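Isomerase prhC (Penicillium brasilianum, PDB 5X9J) isomerises a meroterpenoid intermediate on the biosynthetic route to paraherquonin, a compound with a highly congested hexacyclic skeleton. Local coordinates at residues B[24-27]-B[28-32]; B[34-37]-B[38-42]. All coordinates share one frame; numbering follows the deposited sequence.

Interaction 1 of 2, residues B[24-27]-B[28-32]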
# COMPACT_ATOMS: atom_id res chain seq x y z
N ASN B 24 14.86 24.75 -8.55
CA ASN B 24 14.35 23.42 -8.18
C ASN B 24 14.42 23.14 -6.68
O ASN B 24 15.48 22.82 -6.13
CB ASN B 24 15.12 22.33 -8.92
CG ASN B 24 14.34 21.72 -10.07
OD1 ASN B 24 13.10 21.78 -10.11
ND2 ASN B 24 15.06 21.12 -11.02
N SER B 25 13.28 23.23 -6.00
CA SER B 25 13.21 22.87 -4.60
C SER B 25 13.44 21.37 -4.42
O SER B 25 13.40 20.58 -5.37
CB SER B 25 11.85 23.26 -4.01
OG SER B 25 10.81 22.57 -4.67
N THR B 26 13.69 20.99 -3.16
CA THR B 26 13.77 19.57 -2.83
C THR B 26 12.46 18.86 -3.16
O THR B 26 12.48 17.75 -3.70
CB THR B 26 14.14 19.38 -1.36
OG1 THR B 26 15.44 19.92 -1.11
CG2 THR B 26 14.15 17.90 -0.97
N ARG B 27 11.32 19.51 -2.90
CA ARG B 27 10.04 18.88 -3.21
C ARG B 27 9.93 18.55 -4.70
O ARG B 27 9.52 17.44 -5.07
CB ARG B 27 8.88 19.76 -2.77
CG ARG B 27 7.51 19.25 -3.24
CD ARG B 27 6.35 20.05 -2.65
NE ARG B 27 6.37 19.91 -1.21
CZ ARG B 27 5.56 19.12 -0.51
NH1 ARG B 27 4.61 18.41 -1.10
NH2 ARG B 27 5.70 19.06 0.81
N GLU B 28 10.34 19.49 -5.56
CA GLU B 28 10.24 19.26 -7.00
C GLU B 28 11.18 18.14 -7.45
O GLU B 28 10.80 17.32 -8.28
CB GLU B 28 10.53 20.55 -7.77
CG GLU B 28 9.52 21.65 -7.48
CD GLU B 28 9.93 22.99 -8.07
OE1 GLU B 28 9.47 23.33 -9.18
OE2 GLU B 28 10.73 23.71 -7.44
N LYS B 29 12.40 18.12 -6.91
CA LYS B 29 13.33 17.05 -7.26
C LYS B 29 12.78 15.68 -6.86
O LYS B 29 12.95 14.70 -7.58
CB LYS B 29 14.69 17.27 -6.58
CG LYS B 29 15.45 18.52 -7.02
CD LYS B 29 16.82 18.54 -6.36
CE LYS B 29 17.31 19.96 -6.12
NZ LYS B 29 18.53 19.98 -5.27
N LEU B 30 12.13 15.60 -5.70
CA LEU B 30 11.58 14.32 -5.27
C LEU B 30 10.43 13.89 -6.18
O LEU B 30 10.33 12.72 -6.55
CB LEU B 30 11.14 14.40 -3.81
CG LEU B 30 12.28 14.42 -2.78
CD1 LEU B 30 11.77 14.77 -1.40
CD2 LEU B 30 13.00 13.08 -2.74
N ILE B 31 9.56 14.84 -6.54
CA ILE B 31 8.46 14.52 -7.45
C ILE B 31 9.02 14.10 -8.80
O ILE B 31 8.57 13.10 -9.38
CB ILE B 31 7.51 15.73 -7.57
CG1 ILE B 31 6.78 15.95 -6.24
CG2 ILE B 31 6.48 15.52 -8.71
CD1 ILE B 31 6.09 17.31 -6.15
N ALA B 32 10.03 14.81 -9.31
CA ALA B 32 10.65 14.44 -10.58
C ALA B 32 11.27 13.05 -10.49
O ALA B 32 11.21 12.27 -11.45
CB ALA B 32 11.70 15.47 -10.98
O HOH W 1 10.30 21.92 -11.22

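Interaction 2 of 2, residues B[34-37]-B[38-42]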
# COMPACT_ATOMS: atom_id res chain seq x y z
N ALA B 34 10.26 10.55 -8.67
CA ALA B 34 9.19 9.55 -8.69
C ALA B 34 8.68 9.33 -10.11
O ALA B 34 8.50 8.18 -10.55
CB ALA B 34 8.05 10.00 -7.77
N HIS B 35 8.44 10.41 -10.86
CA HIS B 35 8.02 10.26 -12.25
C HIS B 35 9.09 9.56 -13.08
O HIS B 35 8.78 8.70 -13.92
CB HIS B 35 7.69 11.62 -12.85
CG HIS B 35 6.40 12.20 -12.36
ND1 HIS B 35 5.18 11.64 -12.66
CD2 HIS B 35 6.15 13.28 -11.59
CE1 HIS B 35 4.22 12.37 -12.10
NE2 HIS B 35 4.79 13.36 -11.44
N LYS B 36 10.36 9.90 -12.84
CA LYS B 36 11.45 9.28 -13.57
C LYS B 36 11.53 7.79 -13.27
O LYS B 36 11.69 6.96 -14.19
CB LYS B 36 12.77 9.97 -13.21
CG LYS B 36 14.00 9.36 -13.89
CD LYS B 36 15.23 10.22 -13.61
CE LYS B 36 16.44 9.74 -14.42
NZ LYS B 36 17.66 10.48 -14.00
N PHE B 37 11.45 7.43 -11.99
CA PHE B 37 11.35 6.03 -11.58
C PHE B 37 10.29 5.29 -12.39
O PHE B 37 10.55 4.22 -12.96
CB PHE B 37 11.03 5.97 -10.08
CG PHE B 37 10.78 4.59 -9.55
CD1 PHE B 37 9.48 4.10 -9.44
CD2 PHE B 37 11.84 3.79 -9.15
CE1 PHE B 37 9.24 2.82 -8.94
CE2 PHE B 37 11.61 2.50 -8.64
CZ PHE B 37 10.31 2.02 -8.55
N CYS B 38 9.08 5.86 -12.49
CA CYS B 38 8.00 5.19 -13.21
C CYS B 38 8.27 5.12 -14.71
O CYS B 38 8.05 4.07 -15.33
CB CYS B 38 6.68 5.92 -12.93
SG CYS B 38 6.13 5.71 -11.19
N SER B 39 8.73 6.21 -15.31
CA SER B 39 9.00 6.21 -16.75
C SER B 39 10.09 5.23 -17.12
O SER B 39 10.01 4.54 -18.14
CB SER B 39 9.40 7.61 -17.22
OG SER B 39 8.39 8.55 -16.93
N ILE B 40 11.15 5.17 -16.30
CA ILE B 40 12.23 4.23 -16.56
C ILE B 40 11.70 2.80 -16.55
O ILE B 40 12.01 2.00 -17.43
CB ILE B 40 13.37 4.41 -15.53
CG1 ILE B 40 14.21 5.63 -15.88
CG2 ILE B 40 14.24 3.16 -15.48
CD1 ILE B 40 15.30 5.93 -14.86
N ILE B 41 10.89 2.47 -15.54
CA ILE B 41 10.29 1.14 -15.50
C ILE B 41 9.39 0.91 -16.71
O ILE B 41 9.40 -0.16 -17.31
CB ILE B 41 9.51 0.95 -14.18
CG1 ILE B 41 10.49 0.66 -13.04
CG2 ILE B 41 8.48 -0.16 -14.33
CD1 ILE B 41 9.84 0.74 -11.70
N SER B 42 8.59 1.91 -17.07
CA SER B 42 7.71 1.77 -18.23
C SER B 42 8.49 1.52 -19.51
O SER B 42 8.05 0.78 -20.39
CB SER B 42 6.84 3.01 -18.39
OG SER B 42 5.62 2.86 -17.72

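Interaction 1 of 2, residues B[24-27]-B[28-32]
The side-chain amide of N24 crosses E28 at the first turn of helix 26-43, its plane 84° from that of the carboxylate, with N24 OD1 set against E28 CB. The two groups are joined through a water, which donates to N24 OD1 at 3.0 Å and to E28 OE1. The other carboxylate oxygen turns to S25 and accepts twice. S25 OG donates to E28 OE2 at 3.0 Å, on the anti lone pair, while the backbone S25 N donates to E28 OE2 over the same 3.0 Å from 31° out of the carboxylate plane, with a nearly straight N-H. These two bonds, with the water on OE1, restrain the carboxylate's rotation. The return bond closes the exchange: E28 N gives its hydrogen to S25 OG at 3.2 Å. With chi1 at 62°, S25 OG sits between its own N and carbonyl carbon, where it can meet that first-turn amide. Regular helix bonds follow, K29 N to S25 O and L30 N to T26 O. Apolar packing accompanies them: I31 CD1 lies 3.8 Å from R27 CG, and the T26 and L30 side chains lie side by side, T26 CG2 touching L30 CD1. The guanidinium of R27 reaches away from this turn, forming salt bridges with E104 and with D103 of the second subunit, so the helix start also borders the dimer interface. The reciprocal S25-E28 pairing is a capping box, with S25 as N-cap, and it closes the exposed N-terminal end of helix 26-43.

Interaction 2 of 2, residues B[34-37]-B[38-42]
The C-terminal half of helix 26-43, where it lies against the curved sheet, shows how i to i+4 spacing lines up side chains on one helical face. F37 and I41 run side by side in the same direction, and I41 CD1 sits over one face of the F37 ring in a CH-pi contact, 3.8 Å from the centroid and displaced toward the rim. Its closest ring atom is CZ, with F37 CZ to I41 CD1 at 3.4 Å. F37 CG lies anti to the backbone N (chi1 175°), which makes the ring project outward from the helix, and I41 CD1 reaches back over its face. The sulfur of C38 takes a different approach, at the ring edge: C38 SG stands 5.5 Å from the F37 centroid and 82° off the ring normal, a cysteine sulfur-aromatic contact, with F37 CD1 the ring atom it approaches at 4.1 Å. Replacing F37 with an alanine is likely to open a gap where I41 CD1 now rests on the ring and to take away the ring edge beside C38 SG. On another side of the helix, the extended chain of K36 crosses I40, K36 CG meeting I40 CD1 at 3.8 Å. The backbone keeps regular i to i+4 helix bonds, including I40 N to K36 O at 2.8 Å and I41 N to F37 O. Further packing places this face in the fold: F37 and C38 touch F111 of strand 108-119, C38 and I41 touch F92 of strand 90-94, and I40 reaches helix 46-51. This is the apolar face of an amphipathic helix packed on a mixed beta-sheet.

Both contacts belong to helix 26-43, in series along the chain with their centres 15 Å apart, and together they show how one helix changes its chemistry with its place in the fold. Interaction 1 is a surface contact at the N-terminal end, its centre about 20 Å from the chain's centre, where polar and charged groups satisfy the first turn and an arginine reaches the second subunit. Interaction 2 is centred about 9 Å from that point and is partly buried: an aromatic ring, a sulfur and aliphatic methyls do the work, and no other chain of the assembly touches it. Backbone hydrogen bonding is common to both; side-chain hydrogen bonds and a bridging water mark the first, apolar and ring contacts the second.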